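PDB 6GT9: putative sugar binding protein from Geobacillus stearothermophilus, which binds galactose, and probably glucose, and is probably the sugar-binding component of a three-component sensing system linked to galactan utilization. Local coordinates for residues Ser193-Tyr205 with Phe217-Val231. Residues are numbered along the deposited sequence; the frame is centred on the assembly and turned at random.
With GAL (beta-D-galactopyranose), chain E; SO4 (sulfate ion), chain F.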
# COMPACT_ATOMS: atom_id res chain seq x y z
N SER A 193 -5.93 -4.54 10.48
CA SER A 193 -6.61 -5.57 9.70
C SER A 193 -5.68 -6.69 9.24
O SER A 193 -6.17 -7.71 8.74
CB SER A 193 -7.26 -4.94 8.46
OG SER A 193 -6.25 -4.50 7.55
N HIS A 194 -4.36 -6.52 9.36
CA HIS A 194 -3.39 -7.47 8.81
C HIS A 194 -3.70 -7.79 7.34
O HIS A 194 -3.55 -8.92 6.87
CB HIS A 194 -3.32 -8.73 9.68
CG HIS A 194 -2.90 -8.42 11.08
ND1 HIS A 194 -3.79 -8.38 12.13
CD2 HIS A 194 -1.71 -8.01 11.57
CE1 HIS A 194 -3.15 -8.02 13.23
NE2 HIS A 194 -1.88 -7.79 12.92
N ILE A 195 -4.09 -6.73 6.61
CA ILE A 195 -4.41 -6.69 5.19
C ILE A 195 -5.25 -7.86 4.69
O ILE A 195 -5.10 -8.29 3.54
CB ILE A 195 -3.13 -6.53 4.33
CG1 ILE A 195 -2.21 -7.74 4.41
CG2 ILE A 195 -2.38 -5.26 4.72
CD1 ILE A 195 -1.11 -7.65 3.36
N THR A 196 -6.20 -8.33 5.50
CA THR A 196 -7.17 -9.30 5.00
C THR A 196 -8.56 -8.69 5.07
O THR A 196 -8.83 -7.83 5.91
CB THR A 196 -7.14 -10.62 5.79
OG1 THR A 196 -7.76 -10.45 7.06
CG2 THR A 196 -5.68 -11.10 5.99
N ARG A 197 -9.45 -9.15 4.18
CA ARG A 197 -10.84 -8.70 4.23
C ARG A 197 -11.48 -9.10 5.55
O ARG A 197 -12.28 -8.34 6.12
CB ARG A 197 -11.64 -9.28 3.08
CG ARG A 197 -11.29 -8.78 1.72
CD ARG A 197 -12.12 -9.50 0.69
NE ARG A 197 -11.60 -9.32 -0.66
CZ ARG A 197 -10.50 -9.93 -1.12
NH1 ARG A 197 -9.80 -10.74 -0.35
NH2 ARG A 197 -10.11 -9.71 -2.37
N VAL A 198 -11.14 -10.28 6.05
CA VAL A 198 -11.89 -10.84 7.17
C VAL A 198 -11.54 -10.14 8.47
O VAL A 198 -12.42 -9.88 9.30
CB VAL A 198 -11.67 -12.36 7.25
CG1 VAL A 198 -12.14 -12.90 8.60
CG2 VAL A 198 -12.45 -13.03 6.13
N GLN A 199 -10.27 -9.79 8.67
CA GLN A 199 -9.95 -9.05 9.89
C GLN A 199 -10.44 -7.61 9.82
O GLN A 199 -10.85 -7.04 10.84
CB GLN A 199 -8.46 -9.11 10.18
CG GLN A 199 -8.06 -10.25 11.10
CD GLN A 199 -6.64 -10.11 11.60
OE1 GLN A 199 -6.32 -9.19 12.37
NE2 GLN A 199 -5.77 -11.01 11.17
N ALA A 200 -10.42 -7.00 8.63
CA ALA A 200 -11.00 -5.66 8.49
C ALA A 200 -12.47 -5.67 8.91
O ALA A 200 -12.90 -4.81 9.69
CB ALA A 200 -10.84 -5.15 7.06
N ALA A 201 -13.24 -6.65 8.43
CA ALA A 201 -14.64 -6.78 8.81
C ALA A 201 -14.80 -7.05 10.30
O ALA A 201 -15.66 -6.44 10.97
CB ALA A 201 -15.32 -7.88 8.00
N GLU A 202 -14.01 -7.98 10.85
CA GLU A 202 -14.09 -8.27 12.28
C GLU A 202 -13.83 -7.02 13.10
O GLU A 202 -14.57 -6.71 14.05
CB GLU A 202 -13.10 -9.38 12.66
CG GLU A 202 -13.50 -10.76 12.13
CD GLU A 202 -12.42 -11.83 12.32
OE1 GLU A 202 -12.75 -13.03 12.16
OE2 GLU A 202 -11.25 -11.49 12.62
N LYS A 203 -12.79 -6.27 12.75
CA LYS A 203 -12.47 -5.05 13.48
C LYS A 203 -13.59 -4.02 13.35
O LYS A 203 -13.93 -3.35 14.33
CB LYS A 203 -11.14 -4.48 12.99
CG LYS A 203 -9.93 -5.35 13.34
CD LYS A 203 -9.87 -5.60 14.85
CE LYS A 203 -8.55 -6.22 15.26
NZ LYS A 203 -8.25 -7.38 14.42
N ALA A 204 -14.16 -3.87 12.15
CA ALA A 204 -15.25 -2.92 11.98
C ALA A 204 -16.41 -3.24 12.90
O ALA A 204 -16.98 -2.34 13.53
CB ALA A 204 -15.74 -2.91 10.53
N TYR A 205 -16.76 -4.52 13.00
CA TYR A 205 -17.88 -4.95 13.84
C TYR A 205 -17.62 -4.62 15.31
O TYR A 205 -18.46 -4.00 15.97
CB TYR A 205 -18.14 -6.44 13.63
CG TYR A 205 -19.23 -7.02 14.49
CD1 TYR A 205 -20.56 -6.96 14.09
CD2 TYR A 205 -18.93 -7.63 15.70
CE1 TYR A 205 -21.56 -7.49 14.88
CE2 TYR A 205 -19.92 -8.17 16.49
CZ TYR A 205 -21.24 -8.09 16.08
OH TYR A 205 -22.23 -8.62 16.87
N PHE A 217 -15.56 5.81 8.60
CA PHE A 217 -14.42 4.90 8.59
C PHE A 217 -13.39 5.36 7.57
O PHE A 217 -13.75 5.86 6.50
CB PHE A 217 -14.82 3.47 8.23
CG PHE A 217 -15.47 2.71 9.35
CD1 PHE A 217 -16.85 2.78 9.54
CD2 PHE A 217 -14.72 1.89 10.18
CE1 PHE A 217 -17.46 2.05 10.56
CE2 PHE A 217 -15.33 1.17 11.22
CZ PHE A 217 -16.71 1.24 11.40
N TYR A 218 -12.12 5.17 7.90
CA TYR A 218 -10.98 5.42 7.01
C TYR A 218 -10.14 4.15 6.97
O TYR A 218 -9.60 3.75 8.00
CB TYR A 218 -10.16 6.60 7.52
CG TYR A 218 -8.80 6.81 6.87
CD1 TYR A 218 -8.63 6.71 5.50
CD2 TYR A 218 -7.70 7.17 7.64
CE1 TYR A 218 -7.40 6.94 4.89
CE2 TYR A 218 -6.46 7.40 7.05
CZ TYR A 218 -6.32 7.29 5.68
OH TYR A 218 -5.09 7.53 5.10
N GLY A 219 -10.04 3.53 5.80
CA GLY A 219 -9.19 2.35 5.61
C GLY A 219 -7.94 2.76 4.85
O GLY A 219 -8.01 3.55 3.91
N THR A 220 -6.79 2.22 5.26
CA THR A 220 -5.53 2.70 4.70
C THR A 220 -4.83 1.68 3.82
O THR A 220 -3.71 1.95 3.36
CB THR A 220 -4.57 3.15 5.82
OG1 THR A 220 -4.15 2.02 6.60
CG2 THR A 220 -5.25 4.17 6.72
N SER A 221 -5.44 0.52 3.57
CA SER A 221 -4.86 -0.46 2.66
C SER A 221 -5.99 -1.05 1.83
O SER A 221 -7.17 -0.80 2.07
CB SER A 221 -4.06 -1.52 3.42
OG SER A 221 -4.89 -2.37 4.20
N ALA A 222 -5.62 -1.88 0.84
CA ALA A 222 -6.48 -2.10 -0.31
C ALA A 222 -7.78 -2.85 0.01
O ALA A 222 -8.75 -2.71 -0.74
CB ALA A 222 -5.73 -2.86 -1.40
N LEU A 223 -7.82 -3.63 1.09
CA LEU A 223 -8.99 -4.44 1.41
C LEU A 223 -9.77 -3.92 2.61
O LEU A 223 -10.82 -4.48 2.95
CB LEU A 223 -8.55 -5.90 1.67
CG LEU A 223 -7.79 -6.52 0.50
CD1 LEU A 223 -7.16 -7.86 0.87
CD2 LEU A 223 -8.70 -6.66 -0.72
N ASP A 224 -9.30 -2.85 3.25
CA ASP A 224 -9.91 -2.40 4.50
C ASP A 224 -11.33 -1.91 4.28
O ASP A 224 -12.26 -2.32 4.99
CB ASP A 224 -9.05 -1.30 5.12
CG ASP A 224 -7.71 -1.79 5.55
OD1 ASP A 224 -7.62 -2.97 5.95
OD2 ASP A 224 -6.74 -1.01 5.50
N ALA A 225 -11.53 -1.01 3.31
CA ALA A 225 -12.86 -0.44 3.11
C ALA A 225 -13.83 -1.49 2.59
O ALA A 225 -15.05 -1.39 2.81
CB ALA A 225 -12.78 0.74 2.15
N ILE A 226 -13.32 -2.52 1.91
CA ILE A 226 -14.15 -3.65 1.54
C ILE A 226 -14.65 -4.38 2.78
O ILE A 226 -15.83 -4.73 2.87
CB ILE A 226 -13.37 -4.58 0.59
CG1 ILE A 226 -13.17 -3.90 -0.76
CG2 ILE A 226 -14.10 -5.93 0.44
CD1 ILE A 226 -12.05 -4.53 -1.58
N GLY A 227 -13.76 -4.61 3.75
CA GLY A 227 -14.19 -5.23 4.99
C GLY A 227 -15.21 -4.39 5.74
O GLY A 227 -16.21 -4.91 6.24
N VAL A 228 -14.99 -3.08 5.79
CA VAL A 228 -15.93 -2.19 6.48
C VAL A 228 -17.27 -2.18 5.77
O VAL A 228 -18.32 -2.27 6.41
CB VAL A 228 -15.34 -0.78 6.59
CG1 VAL A 228 -16.36 0.16 7.26
CG2 VAL A 228 -14.04 -0.81 7.34
N ALA A 229 -17.26 -2.09 4.44
CA ALA A 229 -18.51 -1.98 3.70
C ALA A 229 -19.39 -3.21 3.90
O ALA A 229 -20.61 -3.10 4.02
CB ALA A 229 -18.23 -1.75 2.22
N LYS A 230 -18.77 -4.40 3.93
CA LYS A 230 -19.54 -5.61 4.19
C LYS A 230 -20.27 -5.52 5.53
O LYS A 230 -21.44 -5.89 5.64
CB LYS A 230 -18.63 -6.83 4.17
CG LYS A 230 -19.29 -8.12 4.65
CD LYS A 230 -18.25 -9.11 5.19
CE LYS A 230 -18.86 -10.47 5.52
NZ LYS A 230 -19.21 -11.23 4.28
N VAL A 231 -19.59 -5.02 6.57
CA VAL A 231 -20.21 -4.94 7.88
C VAL A 231 -21.29 -3.86 7.91
O VAL A 231 -22.38 -4.06 8.46
CB VAL A 231 -19.12 -4.71 8.95
CG1 VAL A 231 -19.75 -4.39 10.30
CG2 VAL A 231 -18.25 -5.94 9.06
C1 GAL E . -2.19 -1.24 -0.44
C2 GAL E . -0.72 -1.13 -0.12
C3 GAL E . 0.01 -2.47 -0.32
C4 GAL E . -0.65 -3.55 0.51
C5 GAL E . -2.15 -3.59 0.24
C6 GAL E . -2.90 -4.54 1.18
O1 GAL E . -2.83 -0.00 -0.22
O2 GAL E . -0.08 -0.16 -0.96
O3 GAL E . 1.32 -2.37 0.15
O4 GAL E . -0.43 -3.32 1.91
O5 GAL E . -2.80 -2.26 0.39
O6 GAL E . -4.18 -4.84 0.68
S SO4 F . -9.33 -12.38 2.98
O1 SO4 F . -8.42 -13.53 2.89
O2 SO4 F . -8.65 -11.16 2.50
O3 SO4 F . -9.75 -12.20 4.37
O4 SO4 F . -10.50 -12.57 2.13
O HOH W 1 -7.54 -5.48 4.72
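In S193, chi1 of 69° sets OG between the backbone N and the carbonyl carbon, facing D224. R197 starts with CG anti to its carbonyl carbon (chi1 -69°) and runs extended to NE, which carries its guanidinium across L223. S193 OG donates to D224 OD1 at 2.6 Å, on the syn side and close to the carboxylate plane. The other oxygen, D224 OD2, takes S221 OG from above that plane and weak bonds from T220 N and S221 N. A water also donates to D224 OD1, and weakly to T196 O; both carboxylate oxygens of this buried residue therefore have partners. L223 CD2 sits over one guanidinium face of R197, 3.7 Å from R197 NH2. A sulfate, probably from the crystallisation liquor, lies at the guanidinium edge, and sulfate O2 accepts from R197 N at 2.7 Å. R197 forms salt bridges to D43 and E251; an alanine here would probably leave both carboxylates without this partner and uncover L223. Further along, helix segments 197-205 and 224-231 cross at -50°, their axes approaching to 7.3 Å. G227 lets them close in: its CA is 4.1 Å from A201 CA, and a side chain there would strike A200. V231 CG2 packs on A201 CB, and A204 CB rests on V228 and V231. At the sugar end, I195 CG2 touches galactose C6, while A222 N donates to galactose O5 at 2.9 Å. The contact thus joins two successive helices of a periplasmic binding protein domain, 197-210 and 224-235, beside strands 154-160 and 216-219, with helix 250-258 next to I226 and K230.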